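Local coordinates for peptidoglycan-N-acetylglucosamine deacetylase BC_1960 (Bacillus cereus, PDB 5O6Y), which removes acetyl groups from N-acetylglucosamine residues of peptidoglycan and also acts on soluble chitin substrates and N-acetylchitooligomers, using zinc as cofactor, at residues Tyr10-Ser15 with Phe136-Trp141; Lys49-Leu54 with Phe201-Ser206; Asn78-His83 with Arg95-Lys100; Ser142-Asp147 with Val169-Ser174. One frame throughout, in Å; residues are numbered along the deposited sequence.

Contacts 1 and 2 cross along the chain: their segments alternate in the order 10-15, 49-54, 136-141, 201-206. Contact 3 (78-83 with 95-100) falls within both spans; contact 4 (142-147 with 169-174) follows immediately after contact 1, its strand 143-144 coming next after strand 137-139, and, like contact 3, lies between the segments of contact 2. Contacts 2 and 4, with centres about 13 Å apart, reach the same six-stranded parallel sheet, whereas contact 1 belongs to a separate three-stranded one. Contacts 3 and 4 lie on opposite sides of the chain's centre, about 21 Å apart between centres, yet both touch the bound hydroxamate, as does contact 1. The active-site pocket is therefore assembled from distant parts of the sequence.

Contact 1 (Tyr10-Ser15 with Phe136-Trp141); sequences YAYAFS and FMIVQW. With NA (sodium ion), chain O; NA (sodium ion), chain P; PE3 (3,6,9,12,15,18,21,24,27,30,33,36,39-tridecaoxahentetracontane-1,41-diol), chain I; 5YA (4-naphthalen-1-yl-~{N}-oxidanyl-benzamide), chain H.
Strands 12-13 and 137-139 run parallel in a three-stranded sheet, Tyr12 beside Ile138 and Ala13 beside Val139. Ile138 N donates to Ala11 O, Ala13 N to Ile138 O and, at the far end, Gln140 N to Ala13 O at 3.0 Å. Tyr12 has CG anti to its amide nitrogen (chi1 -178°), which carries the ring toward Ile138 and Gln140, both of which meet its edge. Ile138 CG2 lies 3.5 Å from Tyr12 CD1, and further out Gln140 NE2 gives a nearly straight bond to Tyr12 OH (3.1 Å, 171° at the hydrogen). That hydroxyl lies in the amide plane of Gln140, although amide and ring planes are almost perpendicular; the same NE2 also bonds Gly121 O. Strand 137-139 is the middle of the sheet, with strand 115-116 at its other side, and belongs to the NodB homology region of this polysaccharide deacetylase. On the Ala13 side, Met137 extends so that its CE reaches Ala13 CB at 4.2 Å. Phe14 lies side by side with Gln140, its CD2 3.6 Å from Gln140 CB, while its ring edge faces a bound polyether. Beyond it, Ser15 OG binds two sodium ions. Trp141, next after Gln140, turns its indole to the hydroxamate pocket, where Trp141 CZ2 approaches ligand atom C12 to 3.3 Å.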
# COMPACT_ATOMS: atom_id res chain seq x y z
N TYR A 10 9.00 -3.24 -17.05
CA TYR A 10 8.99 -2.04 -16.22
C TYR A 10 9.17 -2.44 -14.76
O TYR A 10 9.22 -3.62 -14.42
CB TYR A 10 7.69 -1.25 -16.41
CG TYR A 10 7.38 -0.92 -17.85
CD1 TYR A 10 8.04 0.10 -18.52
CD2 TYR A 10 6.41 -1.64 -18.55
CE1 TYR A 10 7.76 0.39 -19.83
CE2 TYR A 10 6.12 -1.35 -19.87
CZ TYR A 10 6.80 -0.33 -20.50
OH TYR A 10 6.52 -0.04 -21.82
N ALA A 11 9.27 -1.43 -13.90
CA ALA A 11 9.27 -1.62 -12.45
C ALA A 11 7.82 -1.75 -12.01
O ALA A 11 7.13 -0.76 -11.74
CB ALA A 11 9.97 -0.47 -11.74
N TYR A 12 7.34 -2.99 -11.95
CA TYR A 12 5.92 -3.27 -11.81
C TYR A 12 5.76 -4.71 -11.35
O TYR A 12 6.35 -5.62 -11.95
CB TYR A 12 5.20 -3.03 -13.14
CG TYR A 12 3.70 -3.23 -13.14
CD1 TYR A 12 2.86 -2.27 -12.60
CD2 TYR A 12 3.13 -4.34 -13.74
CE1 TYR A 12 1.49 -2.44 -12.61
CE2 TYR A 12 1.76 -4.52 -13.76
CZ TYR A 12 0.95 -3.57 -13.20
OH TYR A 12 -0.42 -3.74 -13.22
N ALA A 13 4.99 -4.93 -10.28
CA ALA A 13 4.87 -6.27 -9.72
C ALA A 13 3.57 -6.39 -8.94
O ALA A 13 3.01 -5.41 -8.46
CB ALA A 13 6.06 -6.60 -8.82
N PHE A 14 3.10 -7.64 -8.82
CA PHE A 14 1.93 -7.97 -8.03
C PHE A 14 2.25 -8.66 -6.72
O PHE A 14 1.44 -8.58 -5.78
CB PHE A 14 0.97 -8.87 -8.83
CG PHE A 14 0.41 -8.22 -10.06
CD1 PHE A 14 1.09 -8.25 -11.26
CD2 PHE A 14 -0.81 -7.56 -10.01
CE1 PHE A 14 0.57 -7.65 -12.39
CE2 PHE A 14 -1.34 -6.96 -11.13
CZ PHE A 14 -0.65 -7.00 -12.32
N SER A 15 3.39 -9.33 -6.62
CA SER A 15 3.76 -10.07 -5.42
C SER A 15 5.28 -10.14 -5.34
O SER A 15 5.98 -9.69 -6.25
CB SER A 15 3.12 -11.47 -5.41
OG SER A 15 3.37 -12.15 -6.63
N PHE A 136 10.68 5.25 -9.97
CA PHE A 136 9.59 4.78 -9.12
C PHE A 136 9.47 3.26 -9.20
O PHE A 136 10.20 2.62 -9.95
CB PHE A 136 8.26 5.41 -9.54
CG PHE A 136 8.07 6.83 -9.08
CD1 PHE A 136 8.18 7.88 -9.98
CD2 PHE A 136 7.78 7.12 -7.76
CE1 PHE A 136 8.00 9.19 -9.57
CE2 PHE A 136 7.59 8.42 -7.34
CZ PHE A 136 7.70 9.46 -8.25
N MET A 137 8.58 2.70 -8.40
CA MET A 137 8.21 1.30 -8.58
C MET A 137 6.74 1.15 -8.21
O MET A 137 6.33 1.52 -7.12
CB MET A 137 9.07 0.36 -7.73
CG MET A 137 8.66 -1.10 -7.90
SD MET A 137 9.85 -2.32 -7.31
CE MET A 137 9.01 -3.83 -7.77
N ILE A 138 5.97 0.61 -9.14
CA ILE A 138 4.55 0.39 -8.94
C ILE A 138 4.32 -1.02 -8.43
O ILE A 138 4.81 -1.99 -9.02
CB ILE A 138 3.72 0.65 -10.22
CG1 ILE A 138 3.62 2.15 -10.52
CG2 ILE A 138 2.32 0.07 -10.08
CD1 ILE A 138 4.81 2.71 -11.25
N VAL A 139 3.58 -1.14 -7.33
CA VAL A 139 3.26 -2.43 -6.74
C VAL A 139 1.75 -2.51 -6.57
O VAL A 139 1.15 -1.67 -5.89
CB VAL A 139 3.96 -2.64 -5.39
CG1 VAL A 139 3.41 -3.88 -4.70
CG2 VAL A 139 5.46 -2.77 -5.60
N GLN A 140 1.13 -3.51 -7.19
CA GLN A 140 -0.29 -3.75 -7.02
C GLN A 140 -0.52 -4.63 -5.79
O GLN A 140 -0.07 -4.29 -4.69
CB GLN A 140 -0.89 -4.40 -8.27
CG GLN A 140 -0.63 -3.64 -9.56
CD GLN A 140 -1.59 -2.48 -9.77
OE1 GLN A 140 -2.17 -1.95 -8.82
NE2 GLN A 140 -1.76 -2.08 -11.02
N TRP A 141 -1.20 -5.76 -5.97
CA TRP A 141 -1.49 -6.67 -4.86
C TRP A 141 -1.89 -8.02 -5.43
O TRP A 141 -2.28 -8.13 -6.60
CB TRP A 141 -2.59 -6.12 -3.95
CG TRP A 141 -3.90 -5.93 -4.66
CD1 TRP A 141 -4.92 -6.83 -4.76
CD2 TRP A 141 -4.32 -4.76 -5.38
NE1 TRP A 141 -5.95 -6.30 -5.49
CE2 TRP A 141 -5.61 -5.03 -5.89
CE3 TRP A 141 -3.73 -3.52 -5.65
CZ2 TRP A 141 -6.32 -4.10 -6.65
CZ3 TRP A 141 -4.44 -2.60 -6.40
CH2 TRP A 141 -5.72 -2.90 -6.89
NA NA O . 3.03 -11.81 -9.22
NA NA P . 5.04 -14.01 -5.73
O25 PE3 I . -5.92 -7.59 -8.94
C24 PE3 I . -4.61 -7.16 -8.64
C23 PE3 I . -4.22 -6.07 -9.64
O22 PE3 I . -5.39 -5.48 -10.13
C1 5YA H . -12.14 -5.16 -5.64
C2 5YA H . -11.48 -4.00 -5.19
C3 5YA H . -10.63 -3.29 -6.03
C4 5YA H . -10.41 -3.75 -7.36
C5 5YA H . -11.07 -4.93 -7.82
C6 5YA H . -11.95 -5.63 -6.93
C7 5YA H . -9.54 -3.06 -8.26
C8 5YA H . -9.35 -3.54 -9.55
O1 5YA H . -6.56 1.24 -3.87
C9 5YA H . -10.01 -4.69 -9.99
C10 5YA H . -10.86 -5.39 -9.15
C11 5YA H . -9.94 -2.07 -5.51
C12 5YA H . -8.60 -2.15 -5.20
C13 5YA H . -7.92 -1.05 -4.71
N1 5YA H . -8.43 2.41 -3.58
C14 5YA H . -8.59 0.14 -4.51
C15 5YA H . -9.94 0.23 -4.81
C16 5YA H . -10.62 -0.88 -5.30
C17 5YA H . -7.79 1.32 -3.96
O2 5YA H . -7.69 3.50 -3.07
O HOH W 1 4.27 -9.64 -10.14
O HOH W 2 2.90 -14.96 -4.05

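Contact 2 (Lys49-Leu54 with Phe201-Ser206); sequences KATFFL and FVTLPS
Thr51 OG1 is gripped from two directions: Leu204 N donates to it across the contact at 3.2 Å, nearly straight at 167°, and a water lies 2.8 Å from the same OG1. The hydroxyl owes this place to a chi1 of -54°, which sets OG1 opposite the carbonyl carbon of Thr51 and leaves CG2, anti to the backbone N, against CG and CD1 of Leu204. Thr51 and Leu204 cross at about a right angle, with Leu204 CG 3.7 Å from Thr51 CG2. Leu204 CD1 continues to the ring of Phe53, meeting Phe53 CZ at 3.6 Å from the opposite direction; Phe115 also touches this leucine. At the other end of the contact the methyl CG2 of Thr203 rests 3.7 Å from Lys49 CB and equally near Ala50 O, while the ammonium of Lys49 turns away to Glu72 O. Waters bridge the two backbones. One molecule takes a hydrogen bond from Lys49 N and gives one to Phe201 O, and a second lies between Lys49 O and Val202 O. Within 201-206 Ser206 OG donates to Thr203 O at 2.8 Å. Phe53 also touches Asp28 and His79, so the apolar end of the contact backs onto the active site. Strands 51-54 and 200-201 both pair with strand 22-28 of the parallel sheet, and Thr203 is the N-cap of the short helix 204-207, whose first amide, that of Leu204, is met by Thr51 of strand 51-54, so that the N-terminus of the helix is held against the parallel sheet.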
# COMPACT_ATOMS: atom_id res chain seq x y z
N LYS A 49 5.65 -4.21 10.85
CA LYS A 49 5.70 -3.03 9.99
C LYS A 49 4.82 -3.25 8.76
O LYS A 49 4.49 -4.38 8.39
CB LYS A 49 7.13 -2.72 9.56
CG LYS A 49 8.11 -2.56 10.70
CD LYS A 49 7.63 -1.52 11.70
CE LYS A 49 8.62 -1.37 12.85
NZ LYS A 49 8.09 -0.47 13.91
N ALA A 50 4.44 -2.14 8.12
CA ALA A 50 3.58 -2.20 6.95
C ALA A 50 3.94 -1.07 6.00
O ALA A 50 4.87 -0.29 6.25
CB ALA A 50 2.10 -2.14 7.35
N THR A 51 3.20 -0.98 4.90
CA THR A 51 3.40 0.04 3.88
C THR A 51 2.08 0.75 3.64
O THR A 51 1.07 0.11 3.33
CB THR A 51 3.92 -0.58 2.58
OG1 THR A 51 5.10 -1.35 2.85
CG2 THR A 51 4.26 0.51 1.57
N PHE A 52 2.08 2.08 3.78
CA PHE A 52 0.88 2.89 3.66
C PHE A 52 0.95 3.71 2.37
O PHE A 52 1.85 4.54 2.22
CB PHE A 52 0.70 3.80 4.87
CG PHE A 52 0.35 3.08 6.13
CD1 PHE A 52 1.32 2.45 6.89
CD2 PHE A 52 -0.97 3.03 6.57
CE1 PHE A 52 0.99 1.78 8.06
CE2 PHE A 52 -1.30 2.36 7.73
CZ PHE A 52 -0.32 1.74 8.48
N PHE A 53 0.01 3.47 1.47
CA PHE A 53 -0.13 4.28 0.26
C PHE A 53 -1.10 5.42 0.56
O PHE A 53 -2.31 5.20 0.64
CB PHE A 53 -0.61 3.43 -0.92
CG PHE A 53 0.46 2.55 -1.50
CD1 PHE A 53 0.50 1.20 -1.21
CD2 PHE A 53 1.42 3.08 -2.34
CE1 PHE A 53 1.48 0.39 -1.74
CE2 PHE A 53 2.41 2.28 -2.88
CZ PHE A 53 2.44 0.93 -2.58
N LEU A 54 -0.56 6.62 0.72
CA LEU A 54 -1.31 7.76 1.23
C LEU A 54 -1.78 8.65 0.09
O LEU A 54 -1.01 8.96 -0.83
CB LEU A 54 -0.46 8.57 2.21
CG LEU A 54 0.09 7.82 3.42
CD1 LEU A 54 0.93 8.75 4.28
CD2 LEU A 54 -1.04 7.21 4.23
N PHE A 201 6.40 -10.63 8.38
CA PHE A 201 5.82 -9.44 7.77
C PHE A 201 6.92 -8.43 7.48
O PHE A 201 7.66 -8.03 8.39
CB PHE A 201 4.74 -8.85 8.67
CG PHE A 201 3.50 -9.69 8.75
CD1 PHE A 201 2.42 -9.42 7.92
CD2 PHE A 201 3.41 -10.75 9.62
CE1 PHE A 201 1.27 -10.19 7.98
CE2 PHE A 201 2.27 -11.53 9.69
CZ PHE A 201 1.20 -11.24 8.86
N VAL A 202 7.02 -8.01 6.22
CA VAL A 202 8.04 -7.07 5.78
C VAL A 202 7.37 -5.91 5.07
O VAL A 202 6.18 -5.95 4.75
CB VAL A 202 9.09 -7.73 4.86
CG1 VAL A 202 9.73 -8.93 5.54
CG2 VAL A 202 8.44 -8.14 3.55
N THR A 203 8.14 -4.86 4.82
CA THR A 203 7.68 -3.74 4.02
C THR A 203 8.03 -3.97 2.55
O THR A 203 8.80 -4.87 2.21
CB THR A 203 8.29 -2.42 4.52
OG1 THR A 203 9.71 -2.42 4.29
CG2 THR A 203 8.03 -2.24 6.00
N LEU A 204 7.44 -3.16 1.68
CA LEU A 204 7.74 -3.28 0.26
C LEU A 204 9.21 -3.05 -0.07
O LEU A 204 9.74 -3.79 -0.91
CB LEU A 204 6.85 -2.32 -0.55
CG LEU A 204 5.33 -2.49 -0.39
CD1 LEU A 204 4.60 -1.73 -1.48
CD2 LEU A 204 4.94 -3.96 -0.39
N PRO A 205 9.92 -2.07 0.53
CA PRO A 205 11.36 -1.96 0.24
C PRO A 205 12.14 -3.23 0.53
O PRO A 205 13.01 -3.61 -0.26
CB PRO A 205 11.80 -0.80 1.15
CG PRO A 205 10.59 0.03 1.27
CD PRO A 205 9.44 -0.93 1.32
N SER A 206 11.84 -3.90 1.65
CA SER A 206 12.57 -5.12 1.98
C SER A 206 12.17 -6.28 1.07
O SER A 206 13.01 -7.10 0.71
CB SER A 206 12.35 -5.48 3.45
OG SER A 206 11.02 -5.22 3.85
O HOH W 3 3.97 -6.19 6.36
O HOH W 4 7.85 -6.11 10.30
O HOH W 5 4.12 -3.78 3.86

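Contact 3 (Asn78-His83 with Arg95-Lys100); sequences NHTYSH and RNQIIK. With 5YA (4-naphthalen-1-yl-~{N}-oxidanyl-benzamide), chain H.
A bend at chi2 (-88°) folds the Gln97 side chain back so that its amide lies against the backbone of Tyr81 and Ser82, while Tyr81, with CG opposite its own amide nitrogen (chi1 180°), sends its ring out beside Lys100. Gln97 OE1 takes two backbone N-H groups. Ser82 N, at 3.0 Å from OE1, arrives on a lone pair in the carbonyl plane; Tyr81 N, at 2.9 Å from OE1, is tilted out of it. The other end of the amide is used as well, since Gln97 NE2 donates to Ser82 OG at 2.9 Å and also bonds Glu93. Lys100 stretches fully out and places NZ over one face of the Tyr81 ring, 3.5 Å from its centroid, a cation-pi contact with CE adding a CH-pi one. The phenol OH is taken by Glu60. Asn78 bridges the remaining side: its OD1 closes an Asx turn onto Thr80 N, and its ND2 donates to Ile98 O at 3.2 Å, with that oxygen in the amide plane. The loop carries the His-Thr-Xaa-Xaa-His motif of polysaccharide deacetylases, in which His79 and His83 are zinc ligands of the enzyme; here, with no zinc placed between them and the hydroxamate, His79 NE2 is modelled donating to its O2 at 2.7 Å. With donors and acceptors engaged at both ends, the Gln97 amide has a defined orientation and ties the zinc-binding loop to helix 91-109.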
# COMPACT_ATOMS: atom_id res chain seq x y z
N ASN A 78 3.05 6.39 -2.49
CA ASN A 78 2.31 7.43 -3.21
C ASN A 78 1.05 6.83 -3.82
O ASN A 78 1.13 5.93 -4.66
CB ASN A 78 3.20 8.05 -4.29
CG ASN A 78 2.63 9.33 -4.86
OD1 ASN A 78 1.42 9.51 -4.95
ND2 ASN A 78 3.52 10.23 -5.27
N HIS A 79 -0.11 7.35 -3.42
CA HIS A 79 -1.40 6.85 -3.89
C HIS A 79 -2.16 7.92 -4.67
O HIS A 79 -3.40 7.94 -4.66
CB HIS A 79 -2.24 6.34 -2.71
CG HIS A 79 -3.31 5.37 -3.10
ND1 HIS A 79 -3.19 4.52 -4.18
CD2 HIS A 79 -4.52 5.10 -2.55
CE1 HIS A 79 -4.28 3.78 -4.28
NE2 HIS A 79 -5.10 4.11 -3.30
N THR A 80 -1.43 8.79 -5.37
CA THR A 80 -1.94 9.98 -6.07
C THR A 80 -2.57 10.98 -5.11
O THR A 80 -2.66 10.72 -3.90
CB THR A 80 -2.95 9.61 -7.16
OG1 THR A 80 -4.20 9.26 -6.57
CG2 THR A 80 -2.43 8.45 -8.02
N TYR A 81 -3.01 12.12 -5.64
CA TYR A 81 -3.52 13.22 -4.83
C TYR A 81 -5.01 13.08 -4.54
O TYR A 81 -5.43 13.03 -3.38
CB TYR A 81 -3.22 14.55 -5.51
CG TYR A 81 -3.72 15.76 -4.75
CD1 TYR A 81 -2.95 16.34 -3.74
CD2 TYR A 81 -4.96 16.33 -5.03
CE1 TYR A 81 -3.41 17.44 -3.04
CE2 TYR A 81 -5.42 17.42 -4.33
CZ TYR A 81 -4.64 17.98 -3.34
OH TYR A 81 -5.10 19.07 -2.64
N SER A 82 -5.84 13.03 -5.59
CA SER A 82 -7.29 13.06 -5.44
C SER A 82 -7.96 11.78 -5.90
O SER A 82 -9.17 11.77 -6.15
CB SER A 82 -7.87 14.27 -6.18
OG SER A 82 -7.56 14.21 -7.57
N HIS A 83 -7.20 10.69 -6.03
CA HIS A 83 -7.73 9.36 -6.32
C HIS A 83 -8.54 9.31 -7.61
O HIS A 83 -9.72 8.95 -7.58
CB HIS A 83 -8.59 8.87 -5.15
CG HIS A 83 -8.62 7.39 -4.99
ND1 HIS A 83 -9.66 6.61 -5.46
CD2 HIS A 83 -7.75 6.54 -4.39
CE1 HIS A 83 -9.42 5.34 -5.16
NE2 HIS A 83 -8.27 5.27 -4.52
N ARG A 95 1.13 12.99 -14.41
CA ARG A 95 2.36 13.48 -13.80
C ARG A 95 2.10 14.58 -12.77
O ARG A 95 2.95 14.80 -11.91
CB ARG A 95 3.31 13.98 -14.89
CG ARG A 95 3.83 12.86 -15.77
CD ARG A 95 4.38 13.34 -17.10
NE ARG A 95 4.54 12.22 -18.03
CZ ARG A 95 5.10 12.30 -19.23
NH1 ARG A 95 5.58 13.46 -19.66
NH2 ARG A 95 5.19 11.22 -19.99
N ASN A 96 0.96 15.25 -12.84
CA ASN A 96 0.63 16.23 -11.82
C ASN A 96 0.17 15.56 -10.53
O ASN A 96 0.53 16.00 -9.44
CB ASN A 96 -0.45 17.20 -12.32
CG ASN A 96 -0.40 18.54 -11.63
OD1 ASN A 96 0.34 19.44 -12.03
ND2 ASN A 96 -1.19 18.69 -10.57
N GLN A 97 -0.61 14.49 -10.64
CA GLN A 97 -1.06 13.76 -9.46
C GLN A 97 0.11 13.14 -8.71
O GLN A 97 0.11 13.07 -7.48
CB GLN A 97 -2.08 12.69 -9.85
CG GLN A 97 -3.41 13.23 -10.36
CD GLN A 97 -4.40 13.48 -9.25
OE1 GLN A 97 -4.28 12.93 -8.15
NE2 GLN A 97 -5.40 14.31 -9.52
N ILE A 98 1.13 12.68 -9.45
CA ILE A 98 2.27 12.03 -8.81
C ILE A 98 3.17 13.06 -8.13
O ILE A 98 3.40 12.99 -6.92
CB ILE A 98 3.06 11.20 -9.85
CG1 ILE A 98 2.17 10.13 -10.48
CG2 ILE A 98 4.29 10.57 -9.20
CD1 ILE A 98 1.61 9.13 -9.50
N ILE A 99 3.68 14.02 -8.91
CA ILE A 99 4.67 14.96 -8.39
C ILE A 99 4.10 15.81 -7.27
O ILE A 99 4.81 16.15 -6.31
CB ILE A 99 5.21 15.83 -9.54
CG1 ILE A 99 5.86 14.95 -10.62
CG2 ILE A 99 6.21 16.85 -9.03
CD1 ILE A 99 6.30 15.71 -11.85
N LYS A 100 2.81 16.16 -7.35
CA LYS A 100 2.19 16.95 -6.29
C LYS A 100 2.17 16.17 -4.98
O LYS A 100 2.55 16.68 -3.93
CB LYS A 100 0.78 17.36 -6.71
CG LYS A 100 0.10 18.36 -5.80
CD LYS A 100 -1.31 18.64 -6.30
CE LYS A 100 -2.02 19.67 -5.43
NZ LYS A 100 -3.45 19.82 -5.82
C1 5YA H . -12.14 -5.16 -5.64
C2 5YA H . -11.48 -4.00 -5.19
C3 5YA H . -10.63 -3.29 -6.03
C4 5YA H . -10.41 -3.75 -7.36
C5 5YA H . -11.07 -4.93 -7.82
C6 5YA H . -11.95 -5.63 -6.93
C7 5YA H . -9.54 -3.06 -8.26
C8 5YA H . -9.35 -3.54 -9.55
O1 5YA H . -6.56 1.24 -3.87
C9 5YA H . -10.01 -4.69 -9.99
C10 5YA H . -10.86 -5.39 -9.15
C11 5YA H . -9.94 -2.07 -5.51
C12 5YA H . -8.60 -2.15 -5.20
C13 5YA H . -7.92 -1.05 -4.71
N1 5YA H . -8.43 2.41 -3.58
C14 5YA H . -8.59 0.14 -4.51
C15 5YA H . -9.94 0.23 -4.81
C16 5YA H . -10.62 -0.88 -5.30
C17 5YA H . -7.79 1.32 -3.96
O2 5YA H . -7.69 3.50 -3.07

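Contact 4 (Ser142-Asp147 with Val169-Ser174); sequences SVDTVD and VILQHS. With NA (sodium ion), chain N; 5YA (4-naphthalen-1-yl-~{N}-oxidanyl-benzamide), chain H.
His173 and Asp147 meet beside the bound hydroxamate: His173 NE2 lies 3.6 Å from ligand atom C17, and at the other ring nitrogen His173 ND1 donates to Asp147 OD1 at 2.7 Å, almost straight at 170°. The acceptor lies in the imidazole plane and uses its syn lone pair, although carboxylate and ring planes are 43° apart. Asp147 OD2 takes His173 N at 3.0 Å, again on its syn side, and also bonds Ser183, so the aspartate holds both ring and backbone of His173, the predicted proton donor. Leu171 also belongs to this inner shell; its CD2 touches ligand atom C13 at 3.5 Å, and its CD1 lies over one face of the His173 ring. Beside it Asp144 directs OD2 to the naphthalene, while OD1 closes an Asx turn onto Val146 N. Behind these groups Thr145 OG1 donates to Leu171 O at 2.7 Å, its chi1 of 62° tucking the hydroxyl between its own N and carbonyl carbon. The strands are then paired by Leu171 N to Val143 O and by Ser142 N and Val143 N, both bonding Val169 O; Ser142 OG accepts from Val169 N and also binds a sodium ion. Strands 143-144 and 169-173 run parallel as the two ends of a beta-alpha-beta crossover: helix 153-161 packs Val160 on Thr145 and Ile170, and strand 22-28 pairs along the other edge of strand 169-173.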
# COMPACT_ATOMS: atom_id res chain seq x y z
N SER A 142 -1.80 -9.05 -4.59
CA SER A 142 -2.20 -10.40 -4.96
C SER A 142 -3.22 -11.02 -4.03
O SER A 142 -3.76 -12.09 -4.35
CB SER A 142 -0.97 -11.32 -5.05
OG SER A 142 -0.33 -11.46 -3.79
N VAL A 143 -3.51 -10.40 -2.88
CA VAL A 143 -4.55 -10.85 -1.97
C VAL A 143 -5.43 -9.65 -1.64
O VAL A 143 -4.95 -8.66 -1.07
CB VAL A 143 -3.97 -11.46 -0.68
CG1 VAL A 143 -5.09 -11.93 0.24
CG2 VAL A 143 -3.03 -12.60 -1.00
N ASP A 144 -6.70 -9.74 -2.00
CA ASP A 144 -7.65 -8.65 -1.81
C ASP A 144 -8.58 -9.00 -0.65
O ASP A 144 -9.31 -10.00 -0.72
CB ASP A 144 -8.45 -8.39 -3.08
CG ASP A 144 -9.29 -7.13 -2.98
OD1 ASP A 144 -9.11 -6.36 -2.01
OD2 ASP A 144 -10.14 -6.91 -3.87
N THR A 145 -8.56 -8.18 0.40
CA THR A 145 -9.45 -8.38 1.53
C THR A 145 -10.88 -7.96 1.23
O THR A 145 -11.78 -8.30 2.01
CB THR A 145 -8.95 -7.61 2.75
OG1 THR A 145 -8.93 -6.21 2.46
CG2 THR A 145 -7.55 -8.06 3.13
N VAL A 146 -11.10 -7.25 0.12
CA VAL A 146 -12.38 -6.64 -0.27
C VAL A 146 -13.06 -6.05 0.97
O VAL A 146 -14.28 -6.17 1.16
CB VAL A 146 -13.27 -7.64 -1.05
CG1 VAL A 146 -13.80 -8.79 -0.17
CG2 VAL A 146 -14.39 -6.92 -1.80
N ASP A 147 -12.28 -5.37 1.81
CA ASP A 147 -12.78 -4.83 3.06
C ASP A 147 -13.64 -3.59 2.88
O ASP A 147 -14.39 -3.23 3.79
CB ASP A 147 -11.62 -4.53 4.01
CG ASP A 147 -10.59 -3.59 3.40
OD1 ASP A 147 -10.73 -3.24 2.21
OD2 ASP A 147 -9.64 -3.21 4.11
N VAL A 169 1.21 -9.87 -1.38
CA VAL A 169 1.02 -8.46 -1.05
C VAL A 169 -0.47 -8.26 -0.80
O VAL A 169 -1.29 -8.38 -1.72
CB VAL A 169 1.53 -7.53 -2.15
CG1 VAL A 169 1.27 -6.08 -1.79
CG2 VAL A 169 3.01 -7.76 -2.40
N ILE A 170 -0.83 -7.95 0.45
CA ILE A 170 -2.23 -7.91 0.88
C ILE A 170 -2.72 -6.47 0.86
O ILE A 170 -1.98 -5.55 1.22
CB ILE A 170 -2.38 -8.53 2.28
CG1 ILE A 170 -1.63 -9.86 2.35
CG2 ILE A 170 -3.85 -8.72 2.62
CD1 ILE A 170 -1.51 -10.43 3.75
N LEU A 171 -3.96 -6.27 0.43
CA LEU A 171 -4.53 -4.94 0.27
C LEU A 171 -5.60 -4.72 1.34
O LEU A 171 -6.55 -5.49 1.44
CB LEU A 171 -5.10 -4.76 -1.13
CG LEU A 171 -6.03 -3.57 -1.39
CD1 LEU A 171 -5.41 -2.25 -0.96
CD2 LEU A 171 -6.39 -3.53 -2.85
N GLN A 172 -5.43 -3.66 2.13
CA GLN A 172 -6.46 -3.20 3.04
C GLN A 172 -6.60 -1.68 2.89
O GLN A 172 -5.80 -1.03 2.22
CB GLN A 172 -6.16 -3.59 4.49
CG GLN A 172 -6.53 -5.03 4.82
CD GLN A 172 -6.14 -5.43 6.23
OE1 GLN A 172 -4.97 -5.34 6.60
NE2 GLN A 172 -7.11 -5.86 7.02
N HIS A 173 -7.62 -1.13 3.53
CA HIS A 173 -7.93 0.29 3.38
C HIS A 173 -8.02 0.97 4.74
O HIS A 173 -8.48 0.38 5.72
CB HIS A 173 -9.24 0.50 2.61
CG HIS A 173 -9.19 0.04 1.19
ND1 HIS A 173 -9.60 -1.22 0.80
CD2 HIS A 173 -8.76 0.66 0.06
CE1 HIS A 173 -9.44 -1.35 -0.50
NE2 HIS A 173 -8.93 -0.23 -0.97
N SER A 174 -7.56 2.22 4.78
CA SER A 174 -7.81 3.12 5.90
C SER A 174 -8.50 4.37 5.38
O SER A 174 -8.04 5.49 5.61
CB SER A 174 -6.51 3.46 6.63
OG SER A 174 -5.53 3.93 5.73
NA NA N . 0.06 -14.18 -3.39
C1 5YA H . -12.14 -5.16 -5.64
C2 5YA H . -11.48 -4.00 -5.19
C3 5YA H . -10.63 -3.29 -6.03
C4 5YA H . -10.41 -3.75 -7.36
C5 5YA H . -11.07 -4.93 -7.82
C6 5YA H . -11.95 -5.63 -6.93
C7 5YA H . -9.54 -3.06 -8.26
C8 5YA H . -9.35 -3.54 -9.55
O1 5YA H . -6.56 1.24 -3.87
C9 5YA H . -10.01 -4.69 -9.99
C10 5YA H . -10.86 -5.39 -9.15
C11 5YA H . -9.94 -2.07 -5.51
C12 5YA H . -8.60 -2.15 -5.20
C13 5YA H . -7.92 -1.05 -4.71
N1 5YA H . -8.43 2.41 -3.58
C14 5YA H . -8.59 0.14 -4.51
C15 5YA H . -9.94 0.23 -4.81
C16 5YA H . -10.62 -0.88 -5.30
C17 5YA H . -7.79 1.32 -3.96
O2 5YA H . -7.69 3.50 -3.07
O HOH W 6 -2.47 -15.11 -4.53